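Long-range contacts in glycosyl hydrolase family 26 (PDB 4ZXO), which hydrolyses beta-mannan chains as a family 26 beta-mannanase, probably cutting galactomannan within its mannose backbone: residues A[27-32]-A[331-336]; A[102-107]-A[172-177]. All blocks are in the same frame, centred on the assembly; numbering follows the deposited sequence.

Contact 1: residues A[27-32]-A[331-336]; sequences ILFGHH and PKILFV. With K (potassium ion), chain B.
Phe29 and Phe335 run alongside one another, their rings nearly parallel at 26° but with little face-to-face overlap. What fills the offset is the CB of Phe29, a bump set over one face of the Phe335 ring, 4.1 Å from Phe29 CB to the centroid of Phe335. The same CB meets CG2 of Ile333 at 3.7 Å, so it sits in a hollow made by the isoleucine branch and the neighbouring ring. With CG anti to the backbone N (chi1 -175°), the ring of Phe29 runs out along its own strand, so that only CB, CG and CD2 lie against CE1 and CZ of Phe335. Helix 321-328 closes the same side, Phe324 meeting the Phe29 ring edge-to-face. On the other face of the sheet Leu28 CD2 packs on Leu334 CB at 3.9 Å.

Between these faces the strands run parallel. Ile27 N gives its hydrogen to Lys332 O at 2.8 Å, Ile27 O receives that of Leu334 N at 2.8 Å, and Phe29 N bonds to Leu334 O at 2.9 Å. Ile333 turns its own carbonyl away from this seam, and Ile333 O binds the potassium ion at 2.4 Å; Ser328 O, Ser330 O and four waters complete the site. Lys332 runs outward to a salt bridge with Glu291. The chemistry is therefore divided: apolar packing and backbone bonds hold the late strand 333-334 to strand 27-32, while the outward carbonyl probably helps the ion fix the turn leading into it.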
# COMPACT_ATOMS: atom_id res chain seq x y z
N ILE A 27 3.15 6.00 -14.11
CA ILE A 27 2.78 5.84 -12.70
C ILE A 27 1.42 5.17 -12.61
O ILE A 27 0.43 5.76 -13.03
CB ILE A 27 2.71 7.19 -11.97
CG1 ILE A 27 3.97 8.04 -12.14
CG2 ILE A 27 2.47 6.95 -10.47
CD1 ILE A 27 3.86 9.45 -11.59
N LEU A 28 1.33 3.96 -12.06
CA LEU A 28 0.01 3.35 -11.86
C LEU A 28 -0.80 4.11 -10.87
O LEU A 28 -0.28 4.48 -9.83
CB LEU A 28 0.16 1.90 -11.37
CG LEU A 28 0.82 0.93 -12.37
CD1 LEU A 28 1.45 -0.28 -11.61
CD2 LEU A 28 -0.19 0.48 -13.41
N PHE A 29 -2.08 4.34 -11.17
CA PHE A 29 -2.94 4.99 -10.20
C PHE A 29 -3.67 3.99 -9.34
O PHE A 29 -4.22 3.00 -9.87
CB PHE A 29 -3.97 5.87 -10.90
CG PHE A 29 -4.80 6.66 -9.91
CD1 PHE A 29 -4.26 7.77 -9.25
CD2 PHE A 29 -6.07 6.24 -9.56
CE1 PHE A 29 -5.02 8.49 -8.28
CE2 PHE A 29 -6.82 6.96 -8.60
CZ PHE A 29 -6.30 8.08 -7.98
N GLY A 30 -3.74 4.27 -8.03
CA GLY A 30 -4.29 3.35 -7.06
C GLY A 30 -5.39 3.93 -6.18
O GLY A 30 -5.41 5.14 -5.90
N HIS A 31 -6.25 3.05 -5.67
CA HIS A 31 -7.25 3.44 -4.72
C HIS A 31 -7.51 2.29 -3.74
O HIS A 31 -7.73 1.14 -4.15
CB HIS A 31 -8.54 3.80 -5.48
CG HIS A 31 -9.65 4.32 -4.59
ND1 HIS A 31 -10.98 4.00 -4.82
CD2 HIS A 31 -9.64 5.14 -3.51
CE1 HIS A 31 -11.74 4.60 -3.91
NE2 HIS A 31 -10.95 5.28 -3.09
N HIS A 32 -7.53 2.61 -2.46
CA HIS A 32 -7.84 1.64 -1.41
C HIS A 32 -9.33 1.28 -1.40
O HIS A 32 -10.22 2.14 -1.55
CB HIS A 32 -7.42 2.20 -0.03
CG HIS A 32 -7.41 1.16 1.06
ND1 HIS A 32 -6.35 0.27 1.24
CD2 HIS A 32 -8.33 0.86 2.01
CE1 HIS A 32 -6.63 -0.53 2.26
NE2 HIS A 32 -7.82 -0.17 2.76
N PRO A 331 -0.66 11.08 -19.94
CA PRO A 331 -0.03 9.84 -20.39
C PRO A 331 0.86 9.27 -19.27
O PRO A 331 1.30 8.12 -19.29
CB PRO A 331 0.78 10.28 -21.65
CG PRO A 331 0.91 11.78 -21.55
CD PRO A 331 -0.20 12.30 -20.65
N LYS A 332 1.12 10.09 -18.27
CA LYS A 332 1.95 9.67 -17.14
C LYS A 332 1.21 8.80 -16.16
O LYS A 332 1.85 8.21 -15.30
CB LYS A 332 2.50 10.91 -16.43
CG LYS A 332 3.30 11.75 -17.41
CD LYS A 332 3.86 13.03 -16.82
CE LYS A 332 4.73 13.73 -17.87
NZ LYS A 332 5.22 15.01 -17.35
N ILE A 333 -0.11 8.73 -16.25
CA ILE A 333 -0.85 8.04 -15.19
C ILE A 333 -1.60 6.86 -15.75
O ILE A 333 -2.36 7.04 -16.72
CB ILE A 333 -1.89 9.00 -14.51
CG1 ILE A 333 -1.26 10.32 -14.05
CG2 ILE A 333 -2.65 8.35 -13.30
CD1 ILE A 333 -0.16 10.19 -13.03
N LEU A 334 -1.42 5.68 -15.13
CA LEU A 334 -1.82 4.44 -15.75
C LEU A 334 -2.98 3.77 -15.02
O LEU A 334 -2.98 3.60 -13.79
CB LEU A 334 -0.66 3.47 -15.83
CG LEU A 334 0.62 3.98 -16.46
CD1 LEU A 334 1.71 2.93 -16.26
CD2 LEU A 334 0.45 4.31 -17.92
N PHE A 335 -3.96 3.34 -15.79
CA PHE A 335 -5.14 2.66 -15.32
C PHE A 335 -5.20 1.35 -16.07
O PHE A 335 -4.59 1.21 -17.16
CB PHE A 335 -6.45 3.49 -15.58
CG PHE A 335 -6.53 4.75 -14.80
CD1 PHE A 335 -7.40 4.86 -13.70
CD2 PHE A 335 -5.74 5.86 -15.15
CE1 PHE A 335 -7.47 6.04 -12.94
CE2 PHE A 335 -5.80 7.04 -14.40
CZ PHE A 335 -6.65 7.13 -13.27
N VAL A 336 -6.00 0.42 -15.58
CA VAL A 336 -6.24 -0.80 -16.33
C VAL A 336 -6.71 -0.51 -17.74
O VAL A 336 -7.60 0.33 -17.93
CB VAL A 336 -7.27 -1.66 -15.59
CG1 VAL A 336 -7.72 -2.80 -16.47
CG2 VAL A 336 -6.66 -2.18 -14.25
K K B . -3.68 7.82 -18.57
O HOH W 1 -3.77 8.63 -21.06
O HOH W 2 -4.45 6.18 -21.12
O HOH W 3 -5.34 6.02 -18.62
O HOH W 4 -2.26 6.25 -20.32

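Contact 2: residues A[102-107]-A[172-177]; sequences WHVRNP and FWWGKD
Two loops that follow neighbouring parallel strands of the TIM barrel, 97-101 and 159-162, meet here through the indole of Trp173, which projects from 172-177 and packs against 104-107. Phe172 to Gly175 forms a type I beta turn, which places Trp173 and Trp174 at its two central positions. Trp173 holds CG between its backbone N and carbonyl carbon (chi1 58°), and from there the indole reaches across to the other loop. Pro107 CD rests over one face, 3.7 Å from the centroid of the six-membered ring of Trp173, while Asn106 CA lies over the five-membered ring, 3.9 Å from its centroid; both are CH-pi contacts. The opposite face is taken by Trp174 CE3, so the indole is sandwiched. At its edge, Trp173 NE1 donates to Val104 O at 3.2 Å, close to the ring plane though above the plane of that carbonyl, which also accepts from Ser113 OG.

Val104 CG1 plugs the notch where the rims of the two indoles meet, 3.8 Å from Trp173 CZ2 and 3.6 Å from Trp174 CZ3. Replacing Trp173 by an alanine is likely to open a gap beside Pro107 CD and Val104 CG1 and to cost Val104 O one of its donors. At the start of both segments, the rings of His103 and Phe172 cross obliquely with planes at 82°, His103 NE2 lying 3.7 Å from Phe172 CZ. Asp64 holds His103 ND1, and His165 meets the same imidazole edge-to-face. In TIM-barrel enzymes the loops at the C-terminal ends of the strands carry the active site, so these packed loops probably help shape the cleft.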
# COMPACT_ATOMS: atom_id res chain seq x y z
N TRP A 102 -1.82 -3.76 6.65
CA TRP A 102 -2.18 -4.62 7.78
C TRP A 102 -2.30 -3.78 9.03
O TRP A 102 -1.30 -3.62 9.79
CB TRP A 102 -1.09 -5.72 7.99
CG TRP A 102 -1.50 -6.81 8.94
CD1 TRP A 102 -2.78 -7.16 9.32
CD2 TRP A 102 -0.62 -7.71 9.61
NE1 TRP A 102 -2.73 -8.22 10.21
CE2 TRP A 102 -1.42 -8.57 10.41
CE3 TRP A 102 0.77 -7.84 9.64
CZ2 TRP A 102 -0.88 -9.57 11.22
CZ3 TRP A 102 1.32 -8.87 10.44
CH2 TRP A 102 0.48 -9.74 11.22
N HIS A 103 -3.50 -3.24 9.27
CA HIS A 103 -3.71 -2.53 10.53
C HIS A 103 -4.00 -3.58 11.64
O HIS A 103 -5.17 -3.81 12.07
CB HIS A 103 -4.86 -1.52 10.39
CG HIS A 103 -4.49 -0.29 9.65
ND1 HIS A 103 -4.41 -0.23 8.27
CD2 HIS A 103 -4.26 0.97 10.09
CE1 HIS A 103 -4.13 1.01 7.90
NE2 HIS A 103 -4.02 1.76 8.99
N VAL A 104 -2.92 -4.21 12.08
CA VAL A 104 -2.99 -5.35 12.99
C VAL A 104 -3.30 -4.89 14.42
O VAL A 104 -2.86 -3.81 14.87
CB VAL A 104 -1.65 -6.13 12.93
CG1 VAL A 104 -0.42 -5.20 13.17
CG2 VAL A 104 -1.57 -7.37 13.81
N ARG A 105 -4.08 -5.73 15.10
CA ARG A 105 -4.44 -5.48 16.48
C ARG A 105 -3.18 -5.43 17.38
O ARG A 105 -2.08 -5.89 17.01
CB ARG A 105 -5.37 -6.60 16.99
CG ARG A 105 -6.67 -6.77 16.23
CD ARG A 105 -7.67 -5.64 16.39
NE ARG A 105 -8.15 -5.53 17.78
CZ ARG A 105 -9.10 -4.70 18.18
NH1 ARG A 105 -9.72 -3.94 17.31
NH2 ARG A 105 -9.45 -4.65 19.46
N ASN A 106 -3.39 -4.89 18.57
CA ASN A 106 -2.33 -4.78 19.57
C ASN A 106 -2.26 -6.11 20.32
O ASN A 106 -3.22 -6.44 21.06
CB ASN A 106 -2.67 -3.62 20.50
CG ASN A 106 -1.59 -3.32 21.51
OD1 ASN A 106 -1.03 -4.22 22.10
ND2 ASN A 106 -1.30 -2.05 21.71
N PRO A 107 -1.15 -6.86 20.17
CA PRO A 107 -1.12 -8.21 20.77
C PRO A 107 -0.93 -8.22 22.29
O PRO A 107 -1.15 -9.27 22.91
CB PRO A 107 0.08 -8.88 20.08
CG PRO A 107 1.00 -7.71 19.68
CD PRO A 107 0.02 -6.56 19.32
N PHE A 172 0.79 4.34 15.83
CA PHE A 172 0.57 2.90 15.86
C PHE A 172 1.46 2.25 16.91
O PHE A 172 2.51 2.82 17.28
CB PHE A 172 0.91 2.26 14.48
CG PHE A 172 0.01 2.72 13.37
CD1 PHE A 172 -1.37 2.76 13.55
CD2 PHE A 172 0.54 3.08 12.14
CE1 PHE A 172 -2.20 3.11 12.50
CE2 PHE A 172 -0.27 3.46 11.10
CZ PHE A 172 -1.65 3.47 11.27
N TRP A 173 1.09 1.05 17.36
CA TRP A 173 1.85 0.46 18.47
C TRP A 173 3.26 0.01 18.09
O TRP A 173 4.08 -0.29 18.96
CB TRP A 173 1.06 -0.72 19.10
CG TRP A 173 0.68 -1.86 18.23
CD1 TRP A 173 -0.57 -2.11 17.66
CD2 TRP A 173 1.51 -2.98 17.87
NE1 TRP A 173 -0.53 -3.28 16.96
CE2 TRP A 173 0.72 -3.84 17.07
CE3 TRP A 173 2.86 -3.33 18.13
CZ2 TRP A 173 1.22 -5.07 16.56
CZ3 TRP A 173 3.36 -4.55 17.61
CH2 TRP A 173 2.53 -5.40 16.82
N TRP A 174 3.57 -0.00 16.77
CA TRP A 174 4.92 -0.27 16.25
C TRP A 174 5.65 1.02 15.86
O TRP A 174 6.68 0.96 15.21
CB TRP A 174 4.85 -1.18 15.03
CG TRP A 174 3.99 -0.63 13.90
CD1 TRP A 174 4.38 0.27 12.93
CD2 TRP A 174 2.61 -0.92 13.65
NE1 TRP A 174 3.33 0.54 12.08
CE2 TRP A 174 2.23 -0.16 12.49
CE3 TRP A 174 1.66 -1.71 14.30
CZ2 TRP A 174 0.95 -0.25 11.93
CZ3 TRP A 174 0.35 -1.74 13.81
CH2 TRP A 174 0.02 -1.01 12.61
N GLY A 175 5.10 2.17 16.27
CA GLY A 175 5.67 3.44 15.86
C GLY A 175 6.93 3.89 16.63
O GLY A 175 7.43 3.18 17.54
N LYS A 176 7.40 5.08 16.30
CA LYS A 176 8.78 5.50 16.66
C LYS A 176 9.03 5.51 18.18
O LYS A 176 10.08 5.01 18.67
CB LYS A 176 9.06 6.87 16.04
CG LYS A 176 10.41 7.42 16.30
CD LYS A 176 11.42 6.65 15.60
CE LYS A 176 12.77 7.50 15.44
NZ LYS A 176 13.36 8.01 16.74
N ASP A 177 8.07 6.07 18.92
CA ASP A 177 8.22 6.20 20.37
C ASP A 177 7.87 4.91 21.12
O ASP A 177 7.95 4.89 22.35
CB ASP A 177 7.36 7.33 20.90
CG ASP A 177 7.86 8.68 20.49
OD1 ASP A 177 8.97 8.80 19.92
OD2 ASP A 177 7.13 9.68 20.75

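Contact 1 and contact 2 lie on opposite sides of the chain's centre, with their centres about 29 Å apart; their nearest atoms come within about 6 Å without touching. In sequence, contact 2 is nested inside the long loop that contact 1 closes. Contact 1 lies within the parallel barrel sheet, while contact 2 is made by loops that follow two of its strands: 27-32 pairs with 60-64, 60-64 with 97-101, and 97-101 with 159-162. Contact 1 sets the late strand 333-334 beside the barrel's first strand and probably helps hold the chain's late part to the barrel, whereas contact 2 joins loops on the catalytic-end side.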